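Alpha-L-rhamnosidase (Klebsiella oxytoca, PDB 4XHC) releases terminal alpha-L-rhamnose from rhamnosides by hydrolysis as a glycoside hydrolase of family 78, holding rhamnose in the pocket of its six-hairpin catalytic domain. Local coordinates at residues H55-V60 with V95-G100; H108-S113 with Q190-E195; P117-A122 with S184-L189; A122-T127 with L156-L161. One frame throughout, in Å; residues are numbered along the deposited sequence.

All four interactions lie in the N-terminal beta domain and illustrate how two antiparallel sheets are joined into a sandwich. Interactions 1 and 4 belong to the six-stranded sheet, their centres 19 Å apart, while interaction 2 pairs two strands of the four-stranded sheet. The sheets meet where Phe109 CZ touches Leu156 CD1 at 3.9 Å and Phe99 CZ touches Ile194 CG2 at 4.0 Å. Interaction 3, about 15 Å from interaction 2 and 11 Å from interaction 4 between centres, closes one end; it shares Ala122 with interaction 4, and both touch the second subunit. None of the four includes a residue of the rhamnose pocket, which the other domain provides.

Interaction 1 (H55-V60 with V95-G100); sequences HPPIAV and VIIDFG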
loop_
_atom_site.group_PDB
_atom_site.type_symbol
_atom_site.label_atom_id
_atom_site.label_comp_id
_atom_site.label_asym_id
_atom_site.label_seq_id
_atom_site.Cartn_x
_atom_site.Cartn_y
_atom_site.Cartn_z
ATOM N N HIS A 55 3.626 -9.850 -20.971
ATOM C CA HIS A 55 2.772 -11.024 -21.150
ATOM C C HIS A 55 1.371 -10.774 -20.614
ATOM O O HIS A 55 1.217 -10.329 -19.478
ATOM C CB HIS A 55 3.353 -12.223 -20.413
ATOM C CG HIS A 55 4.465 -12.899 -21.142
ATOM N ND1 HIS A 55 5.785 -12.778 -20.763
ATOM C CD2 HIS A 55 4.454 -13.712 -22.223
ATOM C CE1 HIS A 55 6.541 -13.493 -21.574
ATOM N NE2 HIS A 55 5.759 -14.067 -22.470
ATOM N N PRO A 56 0.336 -11.075 -21.416
ATOM C CA PRO A 56 -1.019 -10.981 -20.884
ATOM C C PRO A 56 -1.391 -12.279 -20.173
ATOM O O PRO A 56 -0.781 -13.313 -20.447
ATOM C CB PRO A 56 -1.861 -10.797 -22.140
ATOM C CG PRO A 56 -1.122 -11.579 -23.181
ATOM C CD PRO A 56 0.338 -11.563 -22.808
ATOM N N PRO A 57 -2.387 -12.236 -19.273
ATOM C CA PRO A 57 -2.877 -13.452 -18.631
ATOM C C PRO A 57 -3.802 -14.212 -19.568
ATOM O O PRO A 57 -4.174 -13.678 -20.607
ATOM C CB PRO A 57 -3.636 -12.926 -17.421
ATOM C CG PRO A 57 -4.059 -11.555 -17.793
ATOM C CD PRO A 57 -3.124 -11.042 -18.840
ATOM N N ILE A 58 -4.177 -15.438 -19.206
ATOM C CA ILE A 58 -4.996 -16.279 -20.099
ATOM C C ILE A 58 -6.463 -16.442 -19.687
ATOM O O ILE A 58 -7.289 -16.748 -20.529
ATOM C CB ILE A 58 -4.382 -17.686 -20.323
ATOM C CG1 ILE A 58 -4.473 -18.553 -19.053
ATOM C CG2 ILE A 58 -2.941 -17.560 -20.799
ATOM C CD1 ILE A 58 -4.191 -20.029 -19.283
ATOM N N ALA A 59 -6.800 -16.253 -18.415
ATOM C CA ALA A 59 -8.187 -16.433 -17.996
ATOM C C ALA A 59 -8.513 -15.841 -16.629
ATOM O O ALA A 59 -7.626 -15.560 -15.818
ATOM C CB ALA A 59 -8.537 -17.916 -18.003
ATOM N N VAL A 60 -9.814 -15.651 -16.407
ATOM C CA VAL A 60 -10.370 -15.422 -15.080
ATOM C C VAL A 60 -10.881 -16.760 -14.569
ATOM O O VAL A 60 -11.542 -17.493 -15.300
ATOM C CB VAL A 60 -11.535 -14.410 -15.123
ATOM C CG1 VAL A 60 -12.161 -14.243 -13.747
ATOM C CG2 VAL A 60 -11.045 -13.073 -15.655
ATOM N N VAL A 95 -11.917 -10.928 -8.222
ATOM C CA VAL A 95 -11.674 -11.954 -9.225
ATOM C C VAL A 95 -10.302 -12.554 -9.038
ATOM O O VAL A 95 -9.463 -11.972 -8.350
ATOM C CB VAL A 95 -11.750 -11.371 -10.639
ATOM C CG1 VAL A 95 -13.180 -10.970 -10.952
ATOM C CG2 VAL A 95 -10.808 -10.178 -10.783
ATOM N N ILE A 96 -10.082 -13.721 -9.638
ATOM C CA ILE A 96 -8.747 -14.312 -9.696
ATOM C C ILE A 96 -8.302 -14.450 -11.148
ATOM O O ILE A 96 -8.980 -15.097 -11.948
ATOM C CB ILE A 96 -8.695 -15.688 -9.031
ATOM C CG1 ILE A 96 -9.043 -15.568 -7.544
ATOM C CG2 ILE A 96 -7.301 -16.280 -9.207
ATOM C CD1 ILE A 96 -9.272 -16.896 -6.859
ATOM N N ILE A 97 -7.165 -13.831 -11.465
ATOM C CA ILE A 97 -6.581 -13.855 -12.800
ATOM C C ILE A 97 -5.496 -14.936 -12.897
ATOM O O ILE A 97 -4.497 -14.901 -12.161
ATOM C CB ILE A 97 -5.929 -12.495 -13.153
ATOM C CG1 ILE A 97 -6.855 -11.306 -12.853
ATOM C CG2 ILE A 97 -5.499 -12.466 -14.613
ATOM C CD1 ILE A 97 -8.046 -11.194 -13.761
ATOM N N ASP A 98 -5.700 -15.905 -13.788
ATOM C CA ASP A 98 -4.694 -16.931 -14.077
ATOM C C ASP A 98 -3.805 -16.420 -15.190
ATOM O O ASP A 98 -4.294 -16.182 -16.292
ATOM C CB ASP A 98 -5.377 -18.234 -14.515
ATOM C CG ASP A 98 -4.403 -19.394 -14.695
ATOM O OD1 ASP A 98 -3.167 -19.216 -14.584
ATOM O OD2 ASP A 98 -4.892 -20.511 -14.956
ATOM N N PHE A 99 -2.509 -16.258 -14.905
ATOM C CA PHE A 99 -1.548 -15.817 -15.927
ATOM C C PHE A 99 -1.026 -16.951 -16.812
ATOM O O PHE A 99 -0.407 -16.691 -17.835
ATOM C CB PHE A 99 -0.387 -15.028 -15.314
ATOM C CG PHE A 99 -0.696 -13.572 -15.111
ATOM C CD1 PHE A 99 -1.546 -13.162 -14.096
ATOM C CD2 PHE A 99 -0.160 -12.609 -15.948
ATOM C CE1 PHE A 99 -1.843 -11.815 -13.912
ATOM C CE2 PHE A 99 -0.450 -11.260 -15.770
ATOM C CZ PHE A 99 -1.289 -10.863 -14.748
ATOM N N GLY A 100 -1.285 -18.202 -16.439
ATOM C CA GLY A 100 -1.028 -19.335 -17.345
ATOM C C GLY A 100 0.312 -20.030 -17.164
ATOM O O GLY A 100 0.426 -21.216 -17.427
#
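A classic beta bulge lies where strand 59-65 starts to pair with strand 94-99 inside the six-stranded sheet: Ile58 and Ala59 both stand opposite Asp98, and its carbonyl oxygen serves both. Ile58 N reaches Asp98 O at 3.0 Å and Ala59 N reaches the same Asp98 O at 3.3 Å, each within the carbonyl plane; in return Asp98 N donates to Ala59 O over 2.8 Å. Beyond the bulge the pairing becomes regular, and Val60 lies across from Ile97 with Val60 CG2 against Ile97 CD1.

Before the bulge, Pro57 makes a CH-pi contact over one face of Phe99. Its CB sits 3.7 Å from the ring centroid, only 8° off the normal, while the CG2 branch of Ile97 comes within 3.4 Å of the same Pro57 CB. That branch can meet the proline because it stands anti to the Ile97 backbone N. The Phe99 ring also meets Phe173 edge-to-face.

On the opposite sheet face, Asp98 OD1 accepts from Gly100 N at 2.8 Å, forming an Asx turn as the chain rounds its corner. Arg174 forms a salt bridge to that oxygen. The aspartate therefore ties bulge and corner together, its carbonyl joining the strands and its carboxylate, probably ionised beside the arginine, gripping the turn.

Interaction 2 (H108-S113 with Q190-E195); sequences HFLCQS and QFTQIE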
loop_
_atom_site.group_PDB
_atom_site.type_symbol
_atom_site.label_atom_id
_atom_site.label_comp_id
_atom_site.label_asym_id
_atom_site.label_seq_id
_atom_site.Cartn_x
_atom_site.Cartn_y
_atom_site.Cartn_z
ATOM N N HIS A 108 1.441 -4.239 -14.567
ATOM C CA HIS A 108 0.939 -3.029 -15.228
ATOM C C HIS A 108 -0.542 -3.236 -15.478
ATOM O O HIS A 108 -0.926 -4.299 -15.947
ATOM C CB HIS A 108 1.683 -2.811 -16.560
ATOM C CG HIS A 108 1.142 -1.692 -17.407
ATOM N ND1 HIS A 108 0.757 -1.873 -18.719
ATOM C CD2 HIS A 108 0.958 -0.377 -17.146
ATOM C CE1 HIS A 108 0.344 -0.725 -19.223
ATOM N NE2 HIS A 108 0.458 0.201 -18.289
ATOM N N PHE A 109 -1.378 -2.253 -15.147
ATOM C CA PHE A 109 -2.797 -2.292 -15.545
ATOM C C PHE A 109 -3.412 -0.907 -15.727
ATOM O O PHE A 109 -2.912 0.079 -15.199
ATOM C CB PHE A 109 -3.633 -3.125 -14.562
ATOM C CG PHE A 109 -3.726 -2.539 -13.183
ATOM C CD1 PHE A 109 -4.613 -1.507 -12.911
ATOM C CD2 PHE A 109 -2.934 -3.026 -12.157
ATOM C CE1 PHE A 109 -4.696 -0.959 -11.644
ATOM C CE2 PHE A 109 -3.009 -2.486 -10.890
ATOM C CZ PHE A 109 -3.889 -1.449 -10.629
ATOM N N LEU A 110 -4.484 -0.845 -16.507
ATOM C CA LEU A 110 -5.256 0.377 -16.685
ATOM C C LEU A 110 -6.643 0.133 -16.141
ATOM O O LEU A 110 -7.188 -0.952 -16.305
ATOM C CB LEU A 110 -5.389 0.755 -18.169
ATOM C CG LEU A 110 -4.162 0.991 -19.056
ATOM C CD1 LEU A 110 -4.615 1.650 -20.355
ATOM C CD2 LEU A 110 -3.111 1.846 -18.372
ATOM N N CYS A 111 -7.230 1.149 -15.520
ATOM C CA CYS A 111 -8.621 1.065 -15.102
ATOM C C CYS A 111 -9.297 2.430 -15.110
ATOM O O CYS A 111 -8.628 3.458 -15.089
ATOM C CB CYS A 111 -8.736 0.399 -13.720
ATOM S SG CYS A 111 -8.009 1.316 -12.344
ATOM N N GLN A 112 -10.628 2.412 -15.130
ATOM C CA GLN A 112 -11.433 3.612 -15.327
ATOM C C GLN A 112 -12.803 3.525 -14.664
ATOM O O GLN A 112 -13.269 2.454 -14.292
ATOM C CB GLN A 112 -11.626 3.857 -16.825
ATOM C CG GLN A 112 -12.314 2.712 -17.544
ATOM C CD GLN A 112 -12.371 2.919 -19.037
ATOM O OE1 GLN A 112 -11.375 3.253 -19.666
ATOM N NE2 GLN A 112 -13.544 2.715 -19.616
ATOM N N SER A 113 -13.448 4.678 -14.552
ATOM C CA SER A 113 -14.740 4.804 -13.876
ATOM C C SER A 113 -15.893 4.384 -14.783
ATOM O O SER A 113 -15.772 4.432 -16.000
ATOM C CB SER A 113 -14.923 6.255 -13.395
ATOM O OG SER A 113 -16.280 6.660 -13.384
ATOM N N GLN A 190 -13.699 -0.450 -13.583
ATOM C CA GLN A 190 -13.650 -1.245 -14.807
ATOM C C GLN A 190 -12.213 -1.324 -15.312
ATOM O O GLN A 190 -11.638 -0.307 -15.674
ATOM C CB GLN A 190 -14.554 -0.583 -15.847
ATOM C CG GLN A 190 -14.632 -1.260 -17.201
ATOM C CD GLN A 190 -15.709 -0.643 -18.092
ATOM O OE1 GLN A 190 -16.038 0.552 -17.992
ATOM N NE2 GLN A 190 -16.260 -1.456 -18.975
ATOM N N PHE A 191 -11.638 -2.526 -15.333
ATOM C CA PHE A 191 -10.273 -2.726 -15.821
ATOM C C PHE A 191 -10.287 -2.892 -17.330
ATOM O O PHE A 191 -11.163 -3.560 -17.861
ATOM C CB PHE A 191 -9.662 -3.961 -15.184
ATOM C CG PHE A 191 -9.428 -3.815 -13.713
ATOM C CD1 PHE A 191 -10.441 -4.057 -12.811
ATOM C CD2 PHE A 191 -8.197 -3.404 -13.236
ATOM C CE1 PHE A 191 -10.227 -3.904 -11.457
ATOM C CE2 PHE A 191 -7.973 -3.255 -11.882
ATOM C CZ PHE A 191 -8.991 -3.506 -10.992
ATOM N N THR A 192 -9.340 -2.269 -18.026
ATOM C CA THR A 192 -9.282 -2.371 -19.493
ATOM C C THR A 192 -8.031 -3.098 -20.001
ATOM O O THR A 192 -7.987 -3.489 -21.166
ATOM C CB THR A 192 -9.388 -0.988 -20.190
ATOM O OG1 THR A 192 -8.188 -0.229 -19.984
ATOM C CG2 THR A 192 -10.589 -0.197 -19.668
ATOM N N GLN A 193 -7.019 -3.276 -19.157
ATOM C CA GLN A 193 -5.821 -3.990 -19.574
ATOM C C GLN A 193 -5.039 -4.438 -18.369
ATOM O O GLN A 193 -4.919 -3.695 -17.409
ATOM C CB GLN A 193 -4.936 -3.103 -20.443
ATOM C CG GLN A 193 -3.513 -3.621 -20.607
ATOM C CD GLN A 193 -2.724 -2.855 -21.655
ATOM O OE1 GLN A 193 -3.088 -1.731 -22.050
ATOM N NE2 GLN A 193 -1.626 -3.455 -22.111
ATOM N N ILE A 194 -4.511 -5.652 -18.424
ATOM C CA ILE A 194 -3.645 -6.157 -17.374
ATOM C C ILE A 194 -2.521 -6.967 -17.999
ATOM O O ILE A 194 -2.773 -7.827 -18.835
ATOM C CB ILE A 194 -4.408 -7.060 -16.391
ATOM C CG1 ILE A 194 -5.642 -6.331 -15.839
ATOM C CG2 ILE A 194 -3.480 -7.505 -15.260
ATOM C CD1 ILE A 194 -6.383 -7.071 -14.743
ATOM N N GLU A 195 -1.286 -6.693 -17.594
ATOM C CA GLU A 195 -0.147 -7.461 -18.081
ATOM C C GLU A 195 0.965 -7.519 -17.045
ATOM O O GLU A 195 1.001 -6.717 -16.116
ATOM C CB GLU A 195 0.375 -6.891 -19.408
ATOM C CG GLU A 195 0.973 -5.492 -19.327
ATOM C CD GLU A 195 1.484 -4.977 -20.675
ATOM O OE1 GLU A 195 1.189 -5.599 -21.721
ATOM O OE2 GLU A 195 2.188 -3.940 -20.687
#
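Phe109 and Phe191 meet as an offset edge-to-face pair: Phe191 directs its edge at the face of Phe109, the planes 64° apart and the centroids separated by 5.7 Å. The closest atoms are Phe109 CD1 and Phe191 CE2, at 3.9 Å. One face of Phe191 is occupied by Cys111, whose CB approaches Phe191 CD2; the sulfur lies obliquely to the ring, Cys111 SG being 5.1 Å from the Phe191 centroid.

These side chains lie on the inner face of two antiparallel strands of the four-stranded sheet, Phe109 against Leu156 and Cys111 against Leu158 of the other sheet of the sandwich. The pairing is interrupted by a beta bulge: Leu110 N donates to Gln193 O (3.0 Å), yet Leu110 O receives Thr192 N (3.1 Å) from above its carbonyl plane, and the register slips by one residue before Cys111.

On the other face, His108 and Glu195 run alongside each other, pointing the same way. Glu195 CG stands between its backbone N and carbonyl carbon (chi1 66°) and the chain runs extended beyond it, which brings OE2 up to the imidazole. His108 ND1 donates to Glu195 OE2 at 3.2 Å, meeting it from above the carboxylate, with ring and carboxylate planes 51° apart. His108 NE2 is bound by Glu164, so two acidic residues fix the rotation of the imidazole. Farther along, Gln112 OE1 lies 3.5 Å from the methyl CG2 of Thr192.

Interaction 3 (P117-A122 with S184-L189); sequences PPDAPA and SRKFRL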
loop_
_atom_site.group_PDB
_atom_site.type_symbol
_atom_site.label_atom_id
_atom_site.label_comp_id
_atom_site.label_asym_id
_atom_site.label_seq_id
_atom_site.Cartn_x
_atom_site.Cartn_y
_atom_site.Cartn_z
ATOM N N PRO A 117 -19.859 10.576 -12.113
ATOM C CA PRO A 117 -18.471 11.015 -11.967
ATOM C C PRO A 117 -17.916 10.512 -10.644
ATOM O O PRO A 117 -18.578 10.683 -9.622
ATOM C CB PRO A 117 -18.577 12.544 -11.956
ATOM C CG PRO A 117 -19.895 12.858 -12.594
ATOM C CD PRO A 117 -20.793 11.712 -12.260
ATOM N N PRO A 118 -16.715 9.907 -10.654
ATOM C CA PRO A 118 -16.176 9.276 -9.436
ATOM C C PRO A 118 -15.940 10.258 -8.270
ATOM O O PRO A 118 -15.164 11.206 -8.398
ATOM C CB PRO A 118 -14.863 8.629 -9.908
ATOM C CG PRO A 118 -14.495 9.351 -11.158
ATOM C CD PRO A 118 -15.766 9.869 -11.779
ATOM N N ASP A 119 -16.592 9.998 -7.136
ATOM C CA ASP A 119 -16.609 10.933 -6.004
ATOM C C ASP A 119 -15.855 10.441 -4.767
ATOM O O ASP A 119 -16.066 10.953 -3.674
ATOM C CB ASP A 119 -18.063 11.295 -5.624
ATOM C CG ASP A 119 -18.856 10.100 -5.112
ATOM O OD1 ASP A 119 -18.352 8.964 -5.231
ATOM O OD2 ASP A 119 -19.984 10.298 -4.607
ATOM N N ALA A 120 -14.973 9.466 -4.939
ATOM C CA ALA A 120 -14.113 9.017 -3.843
ATOM C C ALA A 120 -12.947 8.192 -4.378
ATOM O O ALA A 120 -13.021 7.671 -5.471
ATOM C CB ALA A 120 -14.920 8.205 -2.842
ATOM N N PRO A 121 -11.869 8.056 -3.602
ATOM C CA PRO A 121 -10.803 7.159 -4.038
ATOM C C PRO A 121 -11.290 5.727 -4.238
ATOM O O PRO A 121 -12.259 5.309 -3.605
ATOM C CB PRO A 121 -9.800 7.199 -2.872
ATOM C CG PRO A 121 -10.100 8.458 -2.146
ATOM C CD PRO A 121 -11.573 8.683 -2.305
ATOM N N ALA A 122 -10.630 4.990 -5.118
ATOM C CA ALA A 122 -10.917 3.574 -5.279
ATOM C C ALA A 122 -9.874 2.761 -4.506
ATOM O O ALA A 122 -8.675 2.872 -4.777
ATOM C CB ALA A 122 -10.903 3.204 -6.750
ATOM N N SER A 184 -17.595 4.185 -3.811
ATOM C CA SER A 184 -18.916 4.595 -3.331
ATOM C C SER A 184 -19.999 3.926 -4.165
ATOM O O SER A 184 -19.703 3.290 -5.173
ATOM C CB SER A 184 -19.062 6.112 -3.368
ATOM O OG SER A 184 -18.961 6.573 -4.695
ATOM N N ARG A 185 -21.252 4.087 -3.752
ATOM C CA ARG A 185 -22.392 3.529 -4.491
ATOM C C ARG A 185 -22.654 4.245 -5.814
ATOM O O ARG A 185 -23.249 3.673 -6.718
ATOM C CB ARG A 185 -23.646 3.537 -3.615
ATOM C CG ARG A 185 -23.654 2.400 -2.597
ATOM C CD ARG A 185 -24.628 2.712 -1.470
ATOM N NE ARG A 185 -24.222 2.114 -0.193
ATOM C CZ ARG A 185 -24.926 2.177 0.942
ATOM N NH1 ARG A 185 -26.126 2.778 0.996
ATOM N NH2 ARG A 185 -24.429 1.610 2.040
ATOM N N LYS A 186 -22.178 5.480 -5.936
ATOM C CA LYS A 186 -22.375 6.281 -7.151
ATOM C C LYS A 186 -21.572 5.837 -8.395
ATOM O O LYS A 186 -21.871 6.293 -9.498
ATOM C CB LYS A 186 -22.047 7.756 -6.865
ATOM C CG LYS A 186 -22.974 8.431 -5.865
ATOM C CD LYS A 186 -23.138 9.914 -6.164
ATOM C CE LYS A 186 -24.118 10.137 -7.304
ATOM N NZ LYS A 186 -24.167 11.563 -7.729
ATOM N N PHE A 187 -20.541 5.002 -8.233
ATOM C CA PHE A 187 -19.738 4.570 -9.388
ATOM C C PHE A 187 -19.111 3.190 -9.230
ATOM O O PHE A 187 -19.006 2.653 -8.123
ATOM C CB PHE A 187 -18.666 5.621 -9.751
ATOM C CG PHE A 187 -17.431 5.586 -8.880
ATOM C CD1 PHE A 187 -17.369 6.328 -7.699
ATOM C CD2 PHE A 187 -16.316 4.836 -9.259
ATOM C CE1 PHE A 187 -16.229 6.306 -6.899
ATOM C CE2 PHE A 187 -15.179 4.803 -8.460
ATOM C CZ PHE A 187 -15.134 5.541 -7.276
ATOM N N ARG A 188 -18.701 2.637 -10.370
ATOM C CA ARG A 188 -18.105 1.311 -10.447
ATOM C C ARG A 188 -16.759 1.372 -11.153
ATOM O O ARG A 188 -16.484 2.298 -11.910
ATOM C CB ARG A 188 -19.039 0.365 -11.192
ATOM C CG ARG A 188 -20.325 0.077 -10.438
ATOM C CD ARG A 188 -21.379 -0.543 -11.334
ATOM N NE ARG A 188 -21.691 0.299 -12.492
ATOM C CZ ARG A 188 -22.445 1.404 -12.468
ATOM N NH1 ARG A 188 -22.981 1.848 -11.336
ATOM N NH2 ARG A 188 -22.659 2.082 -13.588
ATOM N N LEU A 189 -15.935 0.367 -10.904
ATOM C CA LEU A 189 -14.594 0.303 -11.449
ATOM C C LEU A 189 -14.526 -0.727 -12.580
ATOM O O LEU A 189 -15.190 -1.762 -12.532
ATOM C CB LEU A 189 -13.617 -0.059 -10.336
ATOM C CG LEU A 189 -12.155 0.220 -10.664
ATOM C CD1 LEU A 189 -11.889 1.714 -10.777
ATOM C CD2 LEU A 189 -11.258 -0.407 -9.619
#
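Pro118 sets its CA-CB edge on one face of Phe187 in a CH-pi contact, with CB over the ring centre, 3.8 Å from the centroid and 2° off the normal. The Phe187 side chain is turned so that CG falls between its own backbone N and carbonyl carbon (chi1 80°), which carries the ring under the proline. Further round the loop, Ala120 O approaches Phe187 CZ obliquely at 3.5 Å.

Asp119 and Ser184 are joined by a hydrogen bond from Ser184 OG to Asp119 OD1, which uses its syn lone pair, the atoms 2.5 Å apart. Both side chains adopt the same first torsion, near +65°, bringing carboxylate and hydroxyl together at the head of a type I turn from Ser184 to Phe187. Asp119 OD1 also lies in the plane of the phenyl ring, at its edge.

The Lys186 side chain crosses that of Asp119 at about a right angle. Bent at the second and third torsions, it lays CD 3.5 Å from Asp119 OD2 but carries NZ on to a salt bridge with Asp298 of the second subunit.

The contact links the loop between strands 106-115 and 122-129 to the turn 184-187 and the start of strand 187-200; Lys186 in the turn and Arg188 in the strand bond through their backbones to Ser116 and Ala114. Trp150 of the second subunit packs on Ala120 and Pro121.

Interaction 4 (A122-T127 with L156-L161); sequences AHLQLT and LWLDVL
His123 and Trp157 lie side by side on one face of the antiparallel pair, stacked flat in an offset arrangement with their planes 14° apart. The imidazole centroid is 4.3 Å from that of the five-membered indole ring, and the displacement puts Trp157 CZ2 over the rim of the imidazole, 3.5 Å from His123 NE2. The two first torsions differ, His123 CG anti to its backbone N (174°) and Trp157 CG beside its own (-73°), and together they bring the rings over each other. His123 NE2 is bonded to Asp155, which holds the imidazole in this orientation.

The opposite face is aliphatic and uneven in height. The short methyl of Ala122 makes a shallow spot against the base of Leu158, CB to CB 4.3 Å, and the taller Leu124 slants across the strands to set its CD1 against Leu158 CD1 at 4.1 Å. Leu126 likewise leans over to Leu156, CD1 to CD1 4.0 Å. Four backbone hydrogen bonds join Ala122 with Leu158 and Leu124 with Leu156.

Strand 175-182 flanks strand 122-129 on its other side within the six-stranded sheet. The leucine face packs on strands 106-115 and 187-200, where Leu126 meets Leu107 and Leu124 meets Leu189, while Arg169 of the second subunit packs on Trp157.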
loop_
_atom_site.group_PDB
_atom_site.type_symbol
_atom_site.label_atom_id
_atom_site.label_comp_id
_atom_site.label_asym_id
_atom_site.label_seq_id
_atom_site.Cartn_x
_atom_site.Cartn_y
_atom_site.Cartn_z
ATOM N N ALA A 122 -10.630 4.990 -5.118
ATOM C CA ALA A 122 -10.917 3.574 -5.279
ATOM C C ALA A 122 -9.874 2.761 -4.506
ATOM O O ALA A 122 -8.675 2.872 -4.777
ATOM C CB ALA A 122 -10.903 3.204 -6.750
ATOM N N HIS A 123 -10.329 1.959 -3.549
ATOM C CA HIS A 123 -9.430 1.190 -2.701
ATOM C C HIS A 123 -9.410 -0.266 -3.160
ATOM O O HIS A 123 -10.415 -0.957 -3.096
ATOM C CB HIS A 123 -9.874 1.323 -1.238
ATOM C CG HIS A 123 -9.120 0.458 -0.277
ATOM N ND1 HIS A 123 -9.608 0.146 0.974
ATOM C CD2 HIS A 123 -7.922 -0.162 -0.378
ATOM C CE1 HIS A 123 -8.744 -0.630 1.603
ATOM N NE2 HIS A 123 -7.710 -0.831 0.805
ATOM N N LEU A 124 -8.253 -0.718 -3.631
ATOM C CA LEU A 124 -8.084 -2.080 -4.108
ATOM C C LEU A 124 -7.124 -2.829 -3.222
ATOM O O LEU A 124 -6.311 -2.227 -2.539
ATOM C CB LEU A 124 -7.485 -2.094 -5.512
ATOM C CG LEU A 124 -8.226 -1.368 -6.616
ATOM C CD1 LEU A 124 -7.346 -1.323 -7.853
ATOM C CD2 LEU A 124 -9.548 -2.051 -6.915
ATOM N N GLN A 125 -7.210 -4.151 -3.285
ATOM C CA GLN A 125 -6.256 -5.037 -2.644
ATOM C C GLN A 125 -5.840 -6.111 -3.630
ATOM O O GLN A 125 -6.698 -6.796 -4.193
ATOM C CB GLN A 125 -6.899 -5.697 -1.430
ATOM C CG GLN A 125 -6.194 -6.950 -0.927
ATOM C CD GLN A 125 -6.139 -6.999 0.562
ATOM O OE1 GLN A 125 -6.803 -7.819 1.208
ATOM N NE2 GLN A 125 -5.356 -6.099 1.129
ATOM N N LEU A 126 -4.528 -6.264 -3.814
ATOM C CA LEU A 126 -3.968 -7.267 -4.712
ATOM C C LEU A 126 -3.230 -8.337 -3.931
ATOM O O LEU A 126 -2.550 -8.038 -2.957
ATOM C CB LEU A 126 -3.003 -6.615 -5.693
ATOM C CG LEU A 126 -3.502 -5.391 -6.460
ATOM C CD1 LEU A 126 -2.465 -4.995 -7.485
ATOM C CD2 LEU A 126 -4.828 -5.661 -7.148
ATOM N N THR A 127 -3.374 -9.588 -4.357
ATOM C CA THR A 127 -2.682 -10.718 -3.726
ATOM C C THR A 127 -2.091 -11.606 -4.810
ATOM O O THR A 127 -2.761 -11.921 -5.794
ATOM C CB THR A 127 -3.639 -11.522 -2.842
ATOM O OG1 THR A 127 -4.379 -10.623 -2.026
ATOM C CG2 THR A 127 -2.893 -12.462 -1.942
ATOM N N LEU A 156 -3.912 -0.402 -2.695
ATOM C CA LEU A 156 -3.823 0.789 -3.530
ATOM C C LEU A 156 -5.009 1.691 -3.304
ATOM O O LEU A 156 -6.133 1.219 -3.182
ATOM C CB LEU A 156 -3.837 0.400 -5.003
ATOM C CG LEU A 156 -2.639 -0.398 -5.487
ATOM C CD1 LEU A 156 -2.934 -1.037 -6.836
ATOM C CD2 LEU A 156 -1.424 0.522 -5.559
ATOM N N TRP A 157 -4.750 2.994 -3.263
ATOM C CA TRP A 157 -5.804 3.995 -3.256
ATOM C C TRP A 157 -5.632 4.878 -4.483
ATOM O O TRP A 157 -4.697 5.662 -4.559
ATOM C CB TRP A 157 -5.753 4.844 -1.975
ATOM C CG TRP A 157 -6.231 4.120 -0.735
ATOM C CD1 TRP A 157 -7.480 4.181 -0.166
ATOM C CD2 TRP A 157 -5.471 3.221 0.068
ATOM N NE1 TRP A 157 -7.534 3.372 0.941
ATOM C CE2 TRP A 157 -6.315 2.767 1.103
ATOM C CE3 TRP A 157 -4.152 2.752 0.012
ATOM C CZ2 TRP A 157 -5.888 1.874 2.072
ATOM C CZ3 TRP A 157 -3.727 1.865 0.976
ATOM C CH2 TRP A 157 -4.593 1.436 1.999
ATOM N N LEU A 158 -6.544 4.757 -5.438
ATOM C CA LEU A 158 -6.513 5.581 -6.639
ATOM C C LEU A 158 -7.385 6.818 -6.436
ATOM O O LEU A 158 -8.609 6.709 -6.416
ATOM C CB LEU A 158 -7.027 4.779 -7.828
ATOM C CG LEU A 158 -6.404 3.393 -7.945
ATOM C CD1 LEU A 158 -7.015 2.600 -9.088
ATOM C CD2 LEU A 158 -4.907 3.532 -8.122
ATOM N N ASP A 159 -6.757 7.985 -6.285
ATOM C CA ASP A 159 -7.491 9.253 -6.154
ATOM C C ASP A 159 -8.139 9.707 -7.473
ATOM O O ASP A 159 -9.144 10.404 -7.463
ATOM C CB ASP A 159 -6.575 10.380 -5.634
ATOM C CG ASP A 159 -6.099 10.161 -4.187
ATOM O OD1 ASP A 159 -6.951 9.930 -3.300
ATOM O OD2 ASP A 159 -4.867 10.246 -3.932
ATOM N N VAL A 160 -7.568 9.310 -8.604
ATOM C CA VAL A 160 -7.959 9.855 -9.903
ATOM C C VAL A 160 -8.137 8.758 -10.945
ATOM O O VAL A 160 -7.276 7.896 -11.091
ATOM C CB VAL A 160 -6.898 10.844 -10.433
ATOM C CG1 VAL A 160 -7.332 11.428 -11.774
ATOM C CG2 VAL A 160 -6.640 11.953 -9.421
ATOM N N LEU A 161 -9.251 8.818 -11.671
ATOM C CA LEU A 161 -9.551 7.881 -12.751
ATOM C C LEU A 161 -9.816 8.676 -14.034
ATOM O O LEU A 161 -10.317 9.790 -13.960
ATOM C CB LEU A 161 -10.771 7.031 -12.374
ATOM C CG LEU A 161 -10.601 6.186 -11.095
ATOM C CD1 LEU A 161 -11.935 5.661 -10.589
ATOM C CD2 LEU A 161 -9.630 5.035 -11.318
#